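Local coordinates for aspergillopepsin II heavy chain (Aspergillus niger var. macrosporus, PDB 1Y43), which forms, with a separate light chain, an acid endopeptidase of the glutamic peptidase family G1 that probably cleaves proteins at low pH, at residues B[8-22]-B[98-112]. Residues are numbered along the deposited sequence; the frame is centred on the assembly and turned at random.
Sequences SAWVGIDGDTCETAI and GDLCETNAEWIVEDF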
# COMPACT_ATOMS: atom_id res chain seq x y z
N SER B 8 4.57 5.79 2.20
CA SER B 8 4.23 4.41 2.51
C SER B 8 3.86 3.69 1.21
O SER B 8 3.44 4.32 0.23
CB SER B 8 3.05 4.36 3.49
OG SER B 8 1.86 4.80 2.86
N ALA B 9 4.02 2.38 1.19
CA ALA B 9 3.65 1.57 0.04
C ALA B 9 2.85 0.42 0.63
O ALA B 9 3.29 -0.21 1.60
CB ALA B 9 4.88 1.04 -0.68
N TRP B 10 1.70 0.14 0.05
CA TRP B 10 0.85 -0.93 0.55
C TRP B 10 -0.08 -1.50 -0.51
O TRP B 10 -0.21 -0.95 -1.59
CB TRP B 10 0.01 -0.39 1.73
CG TRP B 10 -0.74 0.88 1.45
CD1 TRP B 10 -0.30 2.16 1.64
CD2 TRP B 10 -2.10 0.99 0.98
NE1 TRP B 10 -1.30 3.05 1.34
CE2 TRP B 10 -2.41 2.36 0.94
CE3 TRP B 10 -3.07 0.05 0.61
CZ2 TRP B 10 -3.67 2.83 0.53
CZ3 TRP B 10 -4.33 0.52 0.21
CH2 TRP B 10 -4.61 1.90 0.18
N VAL B 11 -0.66 -2.67 -0.21
CA VAL B 11 -1.67 -3.26 -1.07
C VAL B 11 -2.91 -3.35 -0.20
O VAL B 11 -2.82 -3.46 1.05
CB VAL B 11 -1.30 -4.68 -1.61
CG1 VAL B 11 -0.09 -4.60 -2.49
CG2 VAL B 11 -1.11 -5.67 -0.46
N GLY B 12 -4.07 -3.28 -0.82
CA GLY B 12 -5.28 -3.34 -0.04
C GLY B 12 -6.54 -3.59 -0.82
O GLY B 12 -6.53 -3.64 -2.06
N ILE B 13 -7.61 -3.84 -0.07
CA ILE B 13 -8.94 -4.05 -0.60
C ILE B 13 -9.82 -2.91 -0.07
O ILE B 13 -9.80 -2.60 1.13
CB ILE B 13 -9.52 -5.41 -0.13
CG1 ILE B 13 -8.68 -6.55 -0.73
CG2 ILE B 13 -10.99 -5.54 -0.53
CD1 ILE B 13 -9.09 -7.95 -0.25
N ASP B 14 -10.54 -2.26 -0.98
CA ASP B 14 -11.46 -1.18 -0.69
C ASP B 14 -10.86 0.15 -0.27
O ASP B 14 -9.63 0.32 -0.32
CB ASP B 14 -12.54 -1.66 0.29
CG ASP B 14 -13.42 -2.75 -0.32
OD1 ASP B 14 -13.63 -2.72 -1.55
OD2 ASP B 14 -13.89 -3.63 0.42
N GLY B 15 -11.71 1.13 -0.01
CA GLY B 15 -11.23 2.44 0.38
C GLY B 15 -11.39 3.53 -0.67
O GLY B 15 -11.28 4.70 -0.33
N ASP B 16 -11.61 3.16 -1.93
CA ASP B 16 -11.77 4.17 -2.97
C ASP B 16 -13.25 4.43 -3.25
O ASP B 16 -13.74 5.53 -3.04
CB ASP B 16 -11.02 3.78 -4.25
CG ASP B 16 -11.09 4.85 -5.32
OD1 ASP B 16 -11.53 5.99 -5.05
OD2 ASP B 16 -10.70 4.56 -6.46
N THR B 17 -13.96 3.42 -3.76
CA THR B 17 -15.40 3.56 -4.01
C THR B 17 -16.21 2.88 -2.90
O THR B 17 -17.44 2.94 -2.89
CB THR B 17 -15.82 2.99 -5.39
OG1 THR B 17 -15.47 1.60 -5.46
CG2 THR B 17 -15.12 3.73 -6.51
N CYS B 18 -15.52 2.18 -2.02
CA CYS B 18 -16.15 1.51 -0.89
C CYS B 18 -15.62 2.27 0.32
O CYS B 18 -14.43 2.22 0.61
CB CYS B 18 -15.71 0.06 -0.82
SG CYS B 18 -16.32 -0.73 0.70
N GLU B 19 -16.50 2.97 1.03
CA GLU B 19 -16.10 3.81 2.16
C GLU B 19 -16.13 3.24 3.57
O GLU B 19 -15.64 3.88 4.50
CB GLU B 19 -16.95 5.07 2.19
CG GLU B 19 -17.35 5.64 0.84
CD GLU B 19 -16.18 6.24 0.09
OE1 GLU B 19 -15.31 6.87 0.74
OE2 GLU B 19 -16.15 6.10 -1.15
N THR B 20 -16.70 2.06 3.75
CA THR B 20 -16.83 1.53 5.10
C THR B 20 -15.61 0.82 5.72
O THR B 20 -15.56 0.65 6.94
CB THR B 20 -18.07 0.63 5.15
OG1 THR B 20 -18.01 -0.29 4.05
CG2 THR B 20 -19.35 1.48 5.01
N ALA B 21 -14.63 0.45 4.90
CA ALA B 21 -13.43 -0.22 5.41
C ALA B 21 -12.34 -0.31 4.38
O ALA B 21 -12.56 -0.06 3.19
CB ALA B 21 -13.78 -1.63 5.87
N ILE B 22 -11.14 -0.62 4.87
CA ILE B 22 -9.97 -0.84 4.05
C ILE B 22 -9.14 -1.88 4.77
O ILE B 22 -8.83 -1.72 5.95
CB ILE B 22 -9.04 0.38 3.89
CG1 ILE B 22 -9.80 1.65 3.55
CG2 ILE B 22 -8.01 0.07 2.80
CD1 ILE B 22 -8.91 2.85 3.31
N GLY B 98 -15.44 -2.50 10.50
CA GLY B 98 -16.05 -2.16 9.22
C GLY B 98 -16.13 -3.31 8.24
O GLY B 98 -15.23 -4.16 8.18
N ASP B 99 -17.21 -3.34 7.47
CA ASP B 99 -17.41 -4.39 6.47
C ASP B 99 -16.86 -4.00 5.13
O ASP B 99 -17.08 -2.89 4.66
CB ASP B 99 -18.90 -4.70 6.29
CG ASP B 99 -19.50 -5.42 7.48
OD1 ASP B 99 -18.74 -5.98 8.30
OD2 ASP B 99 -20.74 -5.40 7.61
N LEU B 100 -16.17 -4.93 4.49
CA LEU B 100 -15.62 -4.70 3.17
C LEU B 100 -16.74 -4.80 2.13
O LEU B 100 -17.76 -5.44 2.38
CB LEU B 100 -14.61 -5.79 2.83
CG LEU B 100 -13.34 -5.84 3.68
CD1 LEU B 100 -12.54 -7.08 3.28
CD2 LEU B 100 -12.55 -4.56 3.45
N CYS B 101 -16.57 -4.13 1.00
CA CYS B 101 -17.52 -4.24 -0.11
C CYS B 101 -16.89 -5.19 -1.13
O CYS B 101 -17.59 -5.79 -1.94
CB CYS B 101 -17.71 -2.91 -0.85
SG CYS B 101 -18.13 -1.47 0.15
N GLU B 102 -15.56 -5.27 -1.10
CA GLU B 102 -14.77 -6.09 -2.02
C GLU B 102 -14.86 -5.57 -3.45
O GLU B 102 -14.81 -6.34 -4.42
CB GLU B 102 -15.13 -7.58 -1.89
CG GLU B 102 -14.83 -8.12 -0.51
CD GLU B 102 -15.10 -9.61 -0.35
OE1 GLU B 102 -15.73 -10.23 -1.23
OE2 GLU B 102 -14.66 -10.15 0.68
N THR B 103 -14.94 -4.25 -3.58
CA THR B 103 -15.05 -3.60 -4.89
C THR B 103 -13.78 -2.93 -5.38
O THR B 103 -13.72 -2.53 -6.54
CB THR B 103 -16.24 -2.60 -4.94
OG1 THR B 103 -16.08 -1.63 -3.90
CG2 THR B 103 -17.57 -3.34 -4.75
N ASN B 104 -12.78 -2.76 -4.51
CA ASN B 104 -11.52 -2.16 -4.95
C ASN B 104 -10.33 -3.03 -4.53
O ASN B 104 -10.34 -3.62 -3.45
CB ASN B 104 -11.27 -0.79 -4.31
CG ASN B 104 -12.45 0.14 -4.37
OD1 ASN B 104 -12.64 0.94 -3.47
ND2 ASN B 104 -13.21 0.07 -5.46
N ALA B 105 -9.33 -3.14 -5.41
CA ALA B 105 -8.09 -3.87 -5.13
C ALA B 105 -7.06 -2.84 -5.58
O ALA B 105 -7.16 -2.31 -6.68
CB ALA B 105 -7.98 -5.14 -5.99
N GLU B 106 -6.06 -2.55 -4.75
CA GLU B 106 -5.09 -1.51 -5.11
C GLU B 106 -3.66 -1.73 -4.64
O GLU B 106 -3.42 -2.48 -3.70
CB GLU B 106 -5.61 -0.14 -4.63
CG GLU B 106 -5.76 -0.00 -3.11
CD GLU B 106 -7.17 -0.27 -2.58
OE1 GLU B 106 -8.13 -0.35 -3.36
OE2 GLU B 106 -7.30 -0.43 -1.35
N TRP B 107 -2.74 -1.06 -5.35
CA TRP B 107 -1.29 -1.06 -5.09
C TRP B 107 -1.02 0.43 -4.99
O TRP B 107 -1.07 1.15 -6.00
CB TRP B 107 -0.55 -1.67 -6.28
CG TRP B 107 -0.93 -3.11 -6.54
CD1 TRP B 107 -0.33 -4.22 -6.01
CD2 TRP B 107 -2.02 -3.57 -7.35
NE1 TRP B 107 -1.00 -5.35 -6.45
CE2 TRP B 107 -2.02 -4.99 -7.27
CE3 TRP B 107 -2.98 -2.93 -8.14
CZ2 TRP B 107 -2.97 -5.77 -7.95
CZ3 TRP B 107 -3.92 -3.71 -8.82
CH2 TRP B 107 -3.91 -5.12 -8.71
N ILE B 108 -0.69 0.90 -3.78
CA ILE B 108 -0.56 2.33 -3.53
C ILE B 108 0.68 2.82 -2.78
O ILE B 108 1.23 2.11 -1.94
CB ILE B 108 -1.80 2.78 -2.67
CG1 ILE B 108 -3.13 2.47 -3.39
CG2 ILE B 108 -1.73 4.25 -2.27
CD1 ILE B 108 -3.39 3.32 -4.63
N VAL B 109 1.15 4.01 -3.17
CA VAL B 109 2.21 4.72 -2.47
C VAL B 109 1.43 5.94 -1.94
O VAL B 109 0.81 6.69 -2.70
CB VAL B 109 3.38 5.15 -3.39
CG1 VAL B 109 4.33 6.05 -2.62
CG2 VAL B 109 4.14 3.92 -3.87
N GLU B 110 1.44 6.12 -0.63
CA GLU B 110 0.66 7.17 -0.01
C GLU B 110 1.41 8.19 0.83
O GLU B 110 2.45 7.90 1.42
CB GLU B 110 -0.41 6.51 0.87
CG GLU B 110 -1.23 7.48 1.72
CD GLU B 110 -2.29 6.79 2.57
OE1 GLU B 110 -2.49 5.57 2.47
OE2 GLU B 110 -2.95 7.50 3.36
N ASP B 111 0.85 9.40 0.85
CA ASP B 111 1.36 10.46 1.71
C ASP B 111 0.32 10.40 2.84
O ASP B 111 -0.80 10.88 2.68
CB ASP B 111 1.31 11.82 1.00
CG ASP B 111 1.90 12.95 1.85
OD1 ASP B 111 2.33 12.67 2.99
OD2 ASP B 111 1.95 14.10 1.39
N PHE B 112 0.66 9.72 3.93
CA PHE B 112 -0.27 9.54 5.03
C PHE B 112 -0.47 10.73 5.98
O PHE B 112 0.36 11.63 6.03
CB PHE B 112 0.08 8.26 5.81
CG PHE B 112 1.48 8.23 6.37
CD1 PHE B 112 1.74 8.78 7.62
CD2 PHE B 112 2.54 7.64 5.66
CE1 PHE B 112 3.02 8.72 8.18
CE2 PHE B 112 3.82 7.58 6.21
CZ PHE B 112 4.06 8.12 7.47
O HOH W 1 -0.30 4.90 5.03
O HOH W 2 -17.45 0.17 -6.41
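D14 turns its carboxylate into the turn at 101-104 and takes four backbone N-H groups there. OD1 receives T103 N at 2.9 Å on its syn lone pair and N104 N nearly head-on; OD2 receives E102 N, also syn, and C101 N from above the carboxylate plane. Two donors on each oxygen fix the rotation of the group. N104 repays the favour: with CG beside its own backbone N (chi1 -48°), the amide reaches into the loop 15-18, where OD1 accepts D16 N and T17 N from one face and ND2 gives a nearly straight bond to T17 OG1, 2.7 Å. The C18–C101 disulfide ties the same two loops covalently, and T20 OG1 meets D99 O farther along.

From this end strands 8-13 and 104-110 run antiparallel, bonded at G12–E106, W10–I108 and S8–E110. I108 CB sits over the W10 six-membered ring, 3.8 Å from its centroid, while W10 NE1 gives E110 OE1 a bent bond on the anti lone pair. E106 folds back at chi2, bringing OE2 to the ring edge and within 2.7 Å of D14 O. On the other face V11 CG1 touches W107 CD1, and A9, A105, W107 and V109 pack against strand 126-136. The light chain's strand pairs with 104-110, continuing the sheet of the concanavalin-like beta-sandwich characteristic of family G1.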